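Local coordinates for glucose-6-phosphate isomerase like protein (Thermus thermophilus, PDB 1WIW) that probably binds phosphorylated sugars and is thought to interconvert them as a glucose-6-phosphate and mannose-6-phosphate isomerase, at residues Gly16-Leu24 / Trp259-Tyr267; Glu46-Leu56 / Ser107-Leu118. One frame throughout, in Å; residues are numbered along the deposited sequence.

Interaction 1: Gly16-Leu24 / Trp259-Tyr267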
loop_
_atom_site.group_PDB
_atom_site.type_symbol
_atom_site.label_atom_id
_atom_site.label_comp_id
_atom_site.label_asym_id
_atom_site.label_seq_id
_atom_site.Cartn_x
_atom_site.Cartn_y
_atom_site.Cartn_z
ATOM N N GLY B 16 -27.029 -12.985 1.747
ATOM C CA GLY B 16 -27.607 -11.927 0.937
ATOM C C GLY B 16 -26.822 -10.628 0.845
ATOM O O GLY B 16 -27.328 -9.565 1.202
ATOM N N LEU B 17 -25.591 -10.695 0.352
ATOM C CA LEU B 17 -24.789 -9.487 0.219
ATOM C C LEU B 17 -25.330 -8.648 -0.943
ATOM O O LEU B 17 -25.164 -7.433 -0.969
ATOM C CB LEU B 17 -23.318 -9.839 -0.023
ATOM C CG LEU B 17 -22.330 -8.669 0.041
ATOM C CD1 LEU B 17 -22.391 -8.042 1.429
ATOM C CD2 LEU B 17 -20.911 -9.154 -0.260
ATOM N N ALA B 18 -25.988 -9.302 -1.897
ATOM C CA ALA B 18 -26.549 -8.593 -3.042
ATOM C C ALA B 18 -27.558 -7.558 -2.549
ATOM O O ALA B 18 -27.616 -6.439 -3.056
ATOM C CB ALA B 18 -27.219 -9.577 -3.993
ATOM N N LEU B 19 -28.346 -7.932 -1.545
ATOM C CA LEU B 19 -29.338 -7.014 -0.993
ATOM C C LEU B 19 -28.653 -5.852 -0.269
ATOM O O LEU B 19 -29.065 -4.701 -0.402
ATOM C CB LEU B 19 -30.272 -7.752 -0.025
ATOM C CG LEU B 19 -31.212 -6.867 0.806
ATOM C CD1 LEU B 19 -32.108 -6.042 -0.114
ATOM C CD2 LEU B 19 -32.040 -7.736 1.736
ATOM N N GLU B 20 -27.610 -6.152 0.497
ATOM C CA GLU B 20 -26.891 -5.107 1.222
ATOM C C GLU B 20 -26.221 -4.142 0.239
ATOM O O GLU B 20 -26.222 -2.926 0.446
ATOM C CB GLU B 20 -25.843 -5.720 2.162
ATOM C CG GLU B 20 -25.155 -4.698 3.053
ATOM C CD GLU B 20 -24.216 -5.320 4.085
ATOM O OE1 GLU B 20 -23.566 -4.551 4.832
ATOM O OE2 GLU B 20 -24.134 -6.569 4.156
ATOM N N LEU B 21 -25.649 -4.688 -0.827
ATOM C CA LEU B 21 -25.005 -3.866 -1.847
ATOM C C LEU B 21 -26.047 -2.933 -2.447
ATOM O O LEU B 21 -25.799 -1.737 -2.629
ATOM C CB LEU B 21 -24.417 -4.753 -2.954
ATOM C CG LEU B 21 -23.062 -5.420 -2.686
ATOM C CD1 LEU B 21 -22.818 -6.543 -3.696
ATOM C CD2 LEU B 21 -21.956 -4.367 -2.769
ATOM N N ARG B 22 -27.217 -3.488 -2.753
ATOM C CA ARG B 22 -28.294 -2.705 -3.344
ATOM C C ARG B 22 -28.804 -1.569 -2.465
ATOM O O ARG B 22 -29.059 -0.469 -2.951
ATOM C CB ARG B 22 -29.481 -3.601 -3.700
ATOM C CG ARG B 22 -30.598 -2.840 -4.404
ATOM C CD ARG B 22 -31.793 -3.720 -4.722
ATOM N NE ARG B 22 -32.704 -3.064 -5.657
ATOM C CZ ARG B 22 -33.359 -1.935 -5.403
ATOM N NH1 ARG B 22 -34.165 -1.411 -6.319
ATOM N NH2 ARG B 22 -33.215 -1.330 -4.232
ATOM N N ASP B 23 -28.955 -1.835 -1.170
ATOM C CA ASP B 23 -29.483 -0.835 -0.240
ATOM C C ASP B 23 -28.447 0.003 0.510
ATOM O O ASP B 23 -28.803 0.752 1.419
ATOM C CB ASP B 23 -30.391 -1.518 0.793
ATOM C CG ASP B 23 -31.644 -2.121 0.175
ATOM O OD1 ASP B 23 -31.906 -1.882 -1.026
ATOM O OD2 ASP B 23 -32.375 -2.827 0.901
ATOM N N LEU B 24 -27.178 -0.099 0.127
ATOM C CA LEU B 24 -26.115 0.627 0.817
ATOM C C LEU B 24 -26.338 2.113 1.091
ATOM O O LEU B 24 -26.148 2.579 2.213
ATOM C CB LEU B 24 -24.790 0.469 0.064
ATOM C CG LEU B 24 -23.587 1.088 0.783
ATOM C CD1 LEU B 24 -23.397 0.417 2.144
ATOM C CD2 LEU B 24 -22.334 0.923 -0.077
ATOM N N TRP B 259 -15.129 2.610 -5.952
ATOM C CA TRP B 259 -15.131 1.647 -4.852
ATOM C C TRP B 259 -16.406 0.793 -4.884
ATOM O O TRP B 259 -16.345 -0.428 -4.741
ATOM C CB TRP B 259 -15.040 2.398 -3.519
ATOM C CG TRP B 259 -15.128 1.522 -2.302
ATOM C CD1 TRP B 259 -14.111 0.840 -1.700
ATOM C CD2 TRP B 259 -16.311 1.227 -1.552
ATOM N NE1 TRP B 259 -14.590 0.135 -0.616
ATOM C CE2 TRP B 259 -15.938 0.354 -0.506
ATOM C CE3 TRP B 259 -17.654 1.617 -1.664
ATOM C CZ2 TRP B 259 -16.864 -0.142 0.428
ATOM C CZ3 TRP B 259 -18.576 1.126 -0.733
ATOM C CH2 TRP B 259 -18.172 0.255 0.297
ATOM N N TYR B 260 -17.556 1.438 -5.068
ATOM C CA TYR B 260 -18.844 0.736 -5.109
ATOM C C TYR B 260 -18.933 -0.245 -6.284
ATOM O O TYR B 260 -19.382 -1.380 -6.118
ATOM C CB TYR B 260 -19.990 1.749 -5.198
ATOM C CG TYR B 260 -21.390 1.151 -5.118
ATOM C CD1 TYR B 260 -21.826 0.491 -3.967
ATOM C CD2 TYR B 260 -22.288 1.291 -6.174
ATOM C CE1 TYR B 260 -23.127 -0.011 -3.864
ATOM C CE2 TYR B 260 -23.600 0.786 -6.084
ATOM C CZ TYR B 260 -24.009 0.143 -4.926
ATOM O OH TYR B 260 -25.299 -0.331 -4.816
ATOM N N ARG B 261 -18.513 0.182 -7.470
ATOM C CA ARG B 261 -18.561 -0.712 -8.625
ATOM C C ARG B 261 -17.630 -1.908 -8.413
ATOM O O ARG B 261 -17.899 -3.009 -8.891
ATOM C CB ARG B 261 -18.161 0.025 -9.907
ATOM C CG ARG B 261 -18.171 -0.884 -11.131
ATOM C CD ARG B 261 -17.729 -0.176 -12.403
ATOM N NE ARG B 261 -18.645 0.886 -12.801
ATOM C CZ ARG B 261 -18.720 1.371 -14.039
ATOM N NH1 ARG B 261 -19.578 2.341 -14.330
ATOM N NH2 ARG B 261 -17.945 0.870 -14.992
HETATM N N MSE B 262 -16.525 -1.692 -7.706
HETATM C CA MSE B 262 -15.596 -2.786 -7.438
HETATM C C MSE B 262 -16.166 -3.741 -6.386
HETATM O O MSE B 262 -15.875 -4.933 -6.405
HETATM C CB MSE B 262 -14.239 -2.246 -6.982
HETATM C CG MSE B 262 -13.479 -1.520 -8.086
HETATM SE SE MSE B 262 -13.100 -2.650 -9.645
HETATM C CE MSE B 262 -11.231 -2.291 -9.789
ATOM N N ALA B 263 -16.977 -3.226 -5.466
ATOM C CA ALA B 263 -17.579 -4.095 -4.453
ATOM C C ALA B 263 -18.501 -5.059 -5.194
ATOM O O ALA B 263 -18.501 -6.259 -4.934
ATOM C CB ALA B 263 -18.372 -3.276 -3.437
ATOM N N TRP B 264 -19.283 -4.518 -6.125
ATOM C CA TRP B 264 -20.183 -5.334 -6.931
ATOM C C TRP B 264 -19.388 -6.318 -7.788
ATOM O O TRP B 264 -19.783 -7.470 -7.956
ATOM C CB TRP B 264 -21.034 -4.446 -7.847
ATOM C CG TRP B 264 -22.360 -4.047 -7.256
ATOM C CD1 TRP B 264 -22.743 -2.798 -6.867
ATOM C CD2 TRP B 264 -23.483 -4.906 -7.013
ATOM N NE1 TRP B 264 -24.039 -2.820 -6.398
ATOM C CE2 TRP B 264 -24.515 -4.102 -6.475
ATOM C CE3 TRP B 264 -23.718 -6.277 -7.198
ATOM C CZ2 TRP B 264 -25.767 -4.624 -6.119
ATOM C CZ3 TRP B 264 -24.967 -6.799 -6.844
ATOM C CH2 TRP B 264 -25.974 -5.972 -6.310
ATOM N N THR B 265 -18.266 -5.857 -8.336
ATOM C CA THR B 265 -17.437 -6.707 -9.180
ATOM C C THR B 265 -16.901 -7.876 -8.349
ATOM O O THR B 265 -16.958 -9.028 -8.778
ATOM C CB THR B 265 -16.266 -5.899 -9.783
ATOM O OG1 THR B 265 -16.792 -4.837 -10.593
ATOM C CG2 THR B 265 -15.371 -6.792 -10.637
ATOM N N ALA B 266 -16.397 -7.567 -7.158
ATOM C CA ALA B 266 -15.869 -8.582 -6.255
ATOM C C ALA B 266 -16.976 -9.576 -5.901
ATOM O O ALA B 266 -16.723 -10.771 -5.768
ATOM C CB ALA B 266 -15.330 -7.923 -4.990
ATOM N N TYR B 267 -18.199 -9.068 -5.749
ATOM C CA TYR B 267 -19.360 -9.902 -5.424
ATOM C C TYR B 267 -19.568 -10.955 -6.512
ATOM O O TYR B 267 -19.693 -12.153 -6.224
ATOM C CB TYR B 267 -20.621 -9.032 -5.318
ATOM C CG TYR B 267 -21.916 -9.815 -5.159
ATOM C CD1 TYR B 267 -22.302 -10.336 -3.921
ATOM C CD2 TYR B 267 -22.731 -10.070 -6.260
ATOM C CE1 TYR B 267 -23.475 -11.099 -3.786
ATOM C CE2 TYR B 267 -23.902 -10.832 -6.138
ATOM C CZ TYR B 267 -24.265 -11.345 -4.904
ATOM O OH TYR B 267 -25.402 -12.124 -4.803
#

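Interaction 2: Glu46-Leu56 / Ser107-Leu118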
loop_
_atom_site.group_PDB
_atom_site.type_symbol
_atom_site.label_atom_id
_atom_site.label_comp_id
_atom_site.label_asym_id
_atom_site.label_seq_id
_atom_site.Cartn_x
_atom_site.Cartn_y
_atom_site.Cartn_z
ATOM N N GLU B 46 -11.944 -1.194 9.034
ATOM C CA GLU B 46 -13.065 -0.741 8.218
ATOM C C GLU B 46 -13.281 0.765 8.271
ATOM O O GLU B 46 -14.124 1.297 7.551
ATOM C CB GLU B 46 -14.352 -1.456 8.650
ATOM C CG GLU B 46 -14.396 -2.944 8.280
ATOM C CD GLU B 46 -15.615 -3.668 8.850
ATOM O OE1 GLU B 46 -16.617 -2.992 9.180
ATOM O OE2 GLU B 46 -15.569 -4.917 8.951
ATOM N N GLY B 47 -12.522 1.452 9.121
ATOM C CA GLY B 47 -12.672 2.891 9.227
ATOM C C GLY B 47 -11.511 3.698 8.667
ATOM O O GLY B 47 -11.616 4.918 8.521
ATOM N N GLN B 48 -10.408 3.033 8.335
ATOM C CA GLN B 48 -9.232 3.738 7.828
ATOM C C GLN B 48 -9.411 4.469 6.498
ATOM O O GLN B 48 -9.062 5.643 6.378
ATOM C CB GLN B 48 -8.045 2.786 7.707
ATOM C CG GLN B 48 -6.785 3.508 7.263
ATOM C CD GLN B 48 -5.591 2.593 7.138
ATOM O OE1 GLN B 48 -5.079 2.076 8.134
ATOM N NE2 GLN B 48 -5.138 2.384 5.908
ATOM N N PHE B 49 -9.942 3.774 5.500
ATOM C CA PHE B 49 -10.146 4.378 4.188
ATOM C C PHE B 49 -11.001 5.641 4.295
ATOM O O PHE B 49 -10.678 6.676 3.706
ATOM C CB PHE B 49 -10.808 3.359 3.255
ATOM C CG PHE B 49 -10.912 3.807 1.823
ATOM C CD1 PHE B 49 -9.783 4.235 1.127
ATOM C CD2 PHE B 49 -12.134 3.768 1.160
ATOM C CE1 PHE B 49 -9.874 4.617 -0.211
ATOM C CE2 PHE B 49 -12.239 4.148 -0.176
ATOM C CZ PHE B 49 -11.107 4.573 -0.863
ATOM N N ALA B 50 -12.087 5.551 5.058
ATOM C CA ALA B 50 -13.003 6.673 5.239
ATOM C C ALA B 50 -12.308 7.855 5.910
ATOM O O ALA B 50 -12.526 9.012 5.541
ATOM C CB ALA B 50 -14.212 6.225 6.068
ATOM N N ALA B 51 -11.473 7.562 6.901
ATOM C CA ALA B 51 -10.744 8.610 7.607
ATOM C C ALA B 51 -9.870 9.374 6.611
ATOM O O ALA B 51 -9.827 10.603 6.621
ATOM C CB ALA B 51 -9.880 8.002 8.707
ATOM N N LEU B 52 -9.182 8.640 5.745
ATOM C CA LEU B 52 -8.315 9.264 4.748
ATOM C C LEU B 52 -9.107 10.053 3.709
ATOM O O LEU B 52 -8.714 11.156 3.332
ATOM C CB LEU B 52 -7.448 8.203 4.059
ATOM C CG LEU B 52 -6.206 7.735 4.835
ATOM C CD1 LEU B 52 -5.224 8.893 4.950
ATOM C CD2 LEU B 52 -6.587 7.229 6.220
ATOM N N LEU B 53 -10.220 9.488 3.252
ATOM C CA LEU B 53 -11.072 10.143 2.260
ATOM C C LEU B 53 -11.602 11.483 2.734
ATOM O O LEU B 53 -11.742 12.412 1.945
ATOM C CB LEU B 53 -12.275 9.266 1.905
ATOM C CG LEU B 53 -12.159 8.371 0.680
ATOM C CD1 LEU B 53 -11.875 9.213 -0.565
ATOM C CD2 LEU B 53 -11.055 7.375 0.920
ATOM N N SER B 54 -11.918 11.568 4.023
ATOM C CA SER B 54 -12.449 12.794 4.603
ATOM C C SER B 54 -11.449 13.940 4.487
ATOM O O SER B 54 -11.831 15.104 4.429
ATOM C CB SER B 54 -12.785 12.572 6.077
ATOM O OG SER B 54 -11.596 12.497 6.847
ATOM N N GLY B 55 -10.164 13.608 4.457
ATOM C CA GLY B 55 -9.145 14.638 4.359
ATOM C C GLY B 55 -8.889 15.329 5.687
ATOM O O GLY B 55 -8.032 16.208 5.784
ATOM N N LEU B 56 -9.638 14.942 6.714
ATOM C CA LEU B 56 -9.475 15.521 8.046
ATOM C C LEU B 56 -8.089 15.212 8.607
ATOM O O LEU B 56 -7.475 14.208 8.251
ATOM C CB LEU B 56 -10.523 14.947 9.007
ATOM C CG LEU B 56 -11.999 15.291 8.825
ATOM C CD1 LEU B 56 -12.835 14.457 9.777
ATOM C CD2 LEU B 56 -12.215 16.776 9.089
ATOM N N SER B 107 -18.644 -5.131 8.302
ATOM C CA SER B 107 -19.197 -5.327 6.970
ATOM C C SER B 107 -18.165 -4.848 5.964
ATOM O O SER B 107 -17.445 -3.882 6.220
ATOM C CB SER B 107 -20.490 -4.520 6.793
ATOM O OG SER B 107 -20.903 -4.501 5.433
ATOM N N PRO B 108 -18.063 -5.530 4.816
ATOM C CA PRO B 108 -17.100 -5.137 3.781
ATOM C C PRO B 108 -17.496 -3.758 3.266
ATOM O O PRO B 108 -16.667 -3.016 2.739
ATOM C CB PRO B 108 -17.293 -6.189 2.688
ATOM C CG PRO B 108 -18.039 -7.308 3.368
ATOM C CD PRO B 108 -18.918 -6.635 4.354
ATOM N N LEU B 109 -18.776 -3.426 3.425
ATOM C CA LEU B 109 -19.310 -2.147 2.955
ATOM C C LEU B 109 -19.284 -1.041 4.013
ATOM O O LEU B 109 -19.681 0.095 3.744
ATOM C CB LEU B 109 -20.749 -2.341 2.455
ATOM C CG LEU B 109 -20.942 -3.519 1.495
ATOM C CD1 LEU B 109 -22.400 -3.572 1.045
ATOM C CD2 LEU B 109 -20.005 -3.373 0.292
ATOM N N ALA B 110 -18.807 -1.363 5.211
ATOM C CA ALA B 110 -18.759 -0.368 6.274
ATOM C C ALA B 110 -18.014 0.931 5.917
ATOM O O ALA B 110 -18.330 1.993 6.455
ATOM C CB ALA B 110 -18.164 -0.984 7.540
ATOM N N PRO B 111 -17.013 0.872 5.014
ATOM C CA PRO B 111 -16.317 2.123 4.688
ATOM C C PRO B 111 -17.272 3.242 4.280
ATOM O O PRO B 111 -17.079 4.399 4.653
ATOM C CB PRO B 111 -15.379 1.708 3.562
ATOM C CG PRO B 111 -14.970 0.330 4.002
ATOM C CD PRO B 111 -16.315 -0.279 4.411
ATOM N N TYR B 112 -18.303 2.900 3.514
ATOM C CA TYR B 112 -19.280 3.902 3.102
ATOM C C TYR B 112 -19.990 4.478 4.319
ATOM O O TYR B 112 -20.204 5.686 4.408
ATOM C CB TYR B 112 -20.324 3.304 2.150
ATOM C CG TYR B 112 -21.582 4.162 2.017
ATOM C CD1 TYR B 112 -22.661 3.994 2.885
ATOM C CD2 TYR B 112 -21.660 5.183 1.064
ATOM C CE1 TYR B 112 -23.793 4.828 2.812
ATOM C CE2 TYR B 112 -22.782 6.022 0.984
ATOM C CZ TYR B 112 -23.843 5.838 1.863
ATOM O OH TYR B 112 -24.941 6.671 1.800
ATOM N N ARG B 113 -20.359 3.610 5.258
ATOM C CA ARG B 113 -21.068 4.052 6.450
ATOM C C ARG B 113 -20.199 4.933 7.355
ATOM O O ARG B 113 -20.695 5.897 7.946
ATOM C CB ARG B 113 -21.627 2.834 7.198
ATOM C CG ARG B 113 -22.556 1.994 6.310
ATOM C CD ARG B 113 -23.103 0.738 6.997
ATOM N NE ARG B 113 -23.898 -0.061 6.064
ATOM C CZ ARG B 113 -23.591 -1.297 5.683
ATOM N NH1 ARG B 113 -22.505 -1.890 6.160
ATOM N NH2 ARG B 113 -24.356 -1.933 4.802
ATOM N N TYR B 114 -18.910 4.627 7.466
ATOM C CA TYR B 114 -18.033 5.465 8.287
ATOM C C TYR B 114 -17.907 6.845 7.638
ATOM O O TYR B 114 -18.000 7.872 8.315
ATOM C CB TYR B 114 -16.628 4.857 8.420
ATOM C CG TYR B 114 -16.490 3.755 9.452
ATOM C CD1 TYR B 114 -16.660 2.417 9.104
ATOM C CD2 TYR B 114 -16.167 4.053 10.776
ATOM C CE1 TYR B 114 -16.508 1.394 10.053
ATOM C CE2 TYR B 114 -16.011 3.048 11.732
ATOM C CZ TYR B 114 -16.183 1.722 11.366
ATOM O OH TYR B 114 -16.028 0.726 12.307
ATOM N N LEU B 115 -17.688 6.863 6.324
ATOM C CA LEU B 115 -17.541 8.123 5.593
ATOM C C LEU B 115 -18.794 8.985 5.698
ATOM O O LEU B 115 -18.709 10.192 5.936
ATOM C CB LEU B 115 -17.227 7.860 4.115
ATOM C CG LEU B 115 -17.118 9.124 3.245
ATOM C CD1 LEU B 115 -15.990 10.019 3.740
ATOM C CD2 LEU B 115 -16.886 8.730 1.812
ATOM N N ARG B 116 -19.952 8.356 5.518
ATOM C CA ARG B 116 -21.230 9.055 5.605
ATOM C C ARG B 116 -21.356 9.745 6.963
ATOM O O ARG B 116 -21.773 10.901 7.051
ATOM C CB ARG B 116 -22.380 8.062 5.400
ATOM C CG ARG B 116 -23.786 8.635 5.615
ATOM C CD ARG B 116 -24.827 7.745 4.935
ATOM N NE ARG B 116 -26.205 8.165 5.189
ATOM C CZ ARG B 116 -26.893 7.849 6.283
ATOM N NH1 ARG B 116 -28.147 8.274 6.435
ATOM N NH2 ARG B 116 -26.329 7.100 7.227
ATOM N N PHE B 117 -20.979 9.038 8.020
ATOM C CA PHE B 117 -21.050 9.607 9.360
ATOM C C PHE B 117 -20.135 10.821 9.478
ATOM O O PHE B 117 -20.556 11.866 9.974
ATOM C CB PHE B 117 -20.671 8.557 10.409
ATOM C CG PHE B 117 -20.688 9.081 11.821
ATOM C CD1 PHE B 117 -19.525 9.569 12.412
ATOM C CD2 PHE B 117 -21.873 9.100 12.555
ATOM C CE1 PHE B 117 -19.541 10.068 13.719
ATOM C CE2 PHE B 117 -21.901 9.598 13.861
ATOM C CZ PHE B 117 -20.734 10.081 14.444
ATOM N N LEU B 118 -18.891 10.688 9.019
ATOM C CA LEU B 118 -17.934 11.796 9.081
ATOM C C LEU B 118 -18.393 13.020 8.298
ATOM O O LEU B 118 -18.267 14.147 8.773
ATOM C CB LEU B 118 -16.554 11.365 8.571
ATOM C CG LEU B 118 -15.713 10.468 9.480
ATOM C CD1 LEU B 118 -14.330 10.262 8.873
ATOM C CD2 LEU B 118 -15.580 11.115 10.850
HETATM O O HOH W 1 -17.201 -1.554 11.474
#

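Interaction 1: Gly16-Leu24 / Trp259-Tyr267
Leu-21 lies over one face of the Trp-264 indole. Its CB sits 3.4 Å from Trp-264 CZ2, toward the rim, while CD1 stands 3.7 Å from the centroid of the six-membered ring, 14° off the ring normal, a CH-pi contact. The first torsion of Leu-21 brings CG beside the backbone N, and from there the two branches part: CD1 goes to the indole and to Tyr-267 CB, CD2 to the methyl of Ala-263, a small residue that suits the place facing the leucine. One turn before Trp-264, Tyr-260 sends its phenol across to the backbone of helix 17-23. With CG anti to its own N, the ring extends until OH donates to Leu-21 O at 2.6 Å, from 45° above the carbonyl plane. Trp-264 NE1 adds a weak bond of 3.2 Å to the same hydroxyl, which thus links the indole to the other backbone. The segments 17-23 and 259-267 are nearly antiparallel helices, 168° between directions and 10.9 Å between axes, a spacing that suits the large aromatic residues between them; they join the N-terminal part of the chain to the long helix 251-272 of the C-terminal SIS region. Replacing Trp-264 by alanine would remove the indole on which Leu-21 CB and CD1 rest, and is likely to leave a gap against that leucine and cost the Tyr-260 hydroxyl its weak N-H bond. At the other end, the Ala-18 methyl, short enough for this tight place beside the phenol, lies 3.2 Å from Tyr-267 OH; that hydroxyl is hydrogen-bonded to Asp-13, which also takes the N-H groups of Leu-17 and Ala-18. Past Tyr-260, Leu-24 CD2 meets the edge of the Trp-259 indole crosswise at CZ3, 3.8 Å away.

Interaction 2: Glu46-Leu56 / Ser107-Leu118
The turn between strand 39-45 and helix 48-54 of the N-terminal SIS region, whose Gly-45, Gly-47 and Ala-50 resemble a GxGxxA pattern, supplies one side of this contact, and helix 110-118 supplies the other. Gly-47 CA lies over the centre of the Tyr-114 ring, 3.9 Å from its centroid and 8° off the normal; a CB here would come tight against the ring, so glycine suits the place. One turn on, the Ala-50 methyl fits against Tyr-114 CB at 3.6 Å and Leu-115 N at 3.5 Å, and its small size lets the segment axes approach to 8.2 Å. The Glu-46 side chain, extended beyond CG, carries its carboxylate to the N-terminal turn before helix 110-118. There Ser-107 N gives weak bonds to both oxygens, 3.1 Å to OE1 and 3.2 Å to OE2 of Glu-46, and a water joins OE1 to Tyr-114 OH. The stronger partner of this buried carboxylate is Arg-185, in a salt bridge through OE2. Farther along, Leu-118 CD1 packs on Ser-54 CB at 3.9 Å, while Ser-54 OG donates to Ala-51 O and accepts from Leu-56 N, the second bond making an ST turn at the C-terminal end of the helix. Two helices crossing at -39°, with Ala-50 at their close approach and Gly-47 just before the helix, beside the parallel sheet containing strand 64-70, are consistent with the alpha-beta layering of a SIS domain.

The centres of the two interactions lie about 16 Å apart, and both are buried. Along the chain the order is 16-24, 46-56, 107-118, then 259-267, so interaction 2 falls entirely between the partners of interaction 1. Interaction 2 joins two helices of the N-terminal region beside its parallel sheet, whereas interaction 1 ties the first helix to the C-terminal SIS region. They meet directly: Glu-20 OE1 forms a salt bridge with Arg-113 NH2 and a probable hydrogen bond with Ser-107 OG, and Leu-24 packs on Tyr-112. Helix 251-272, which carries 259-267, also reaches interaction 2, through Trp-259 on Pro-111 and Met-256 on Leu-115, and thus joins the two SIS regions.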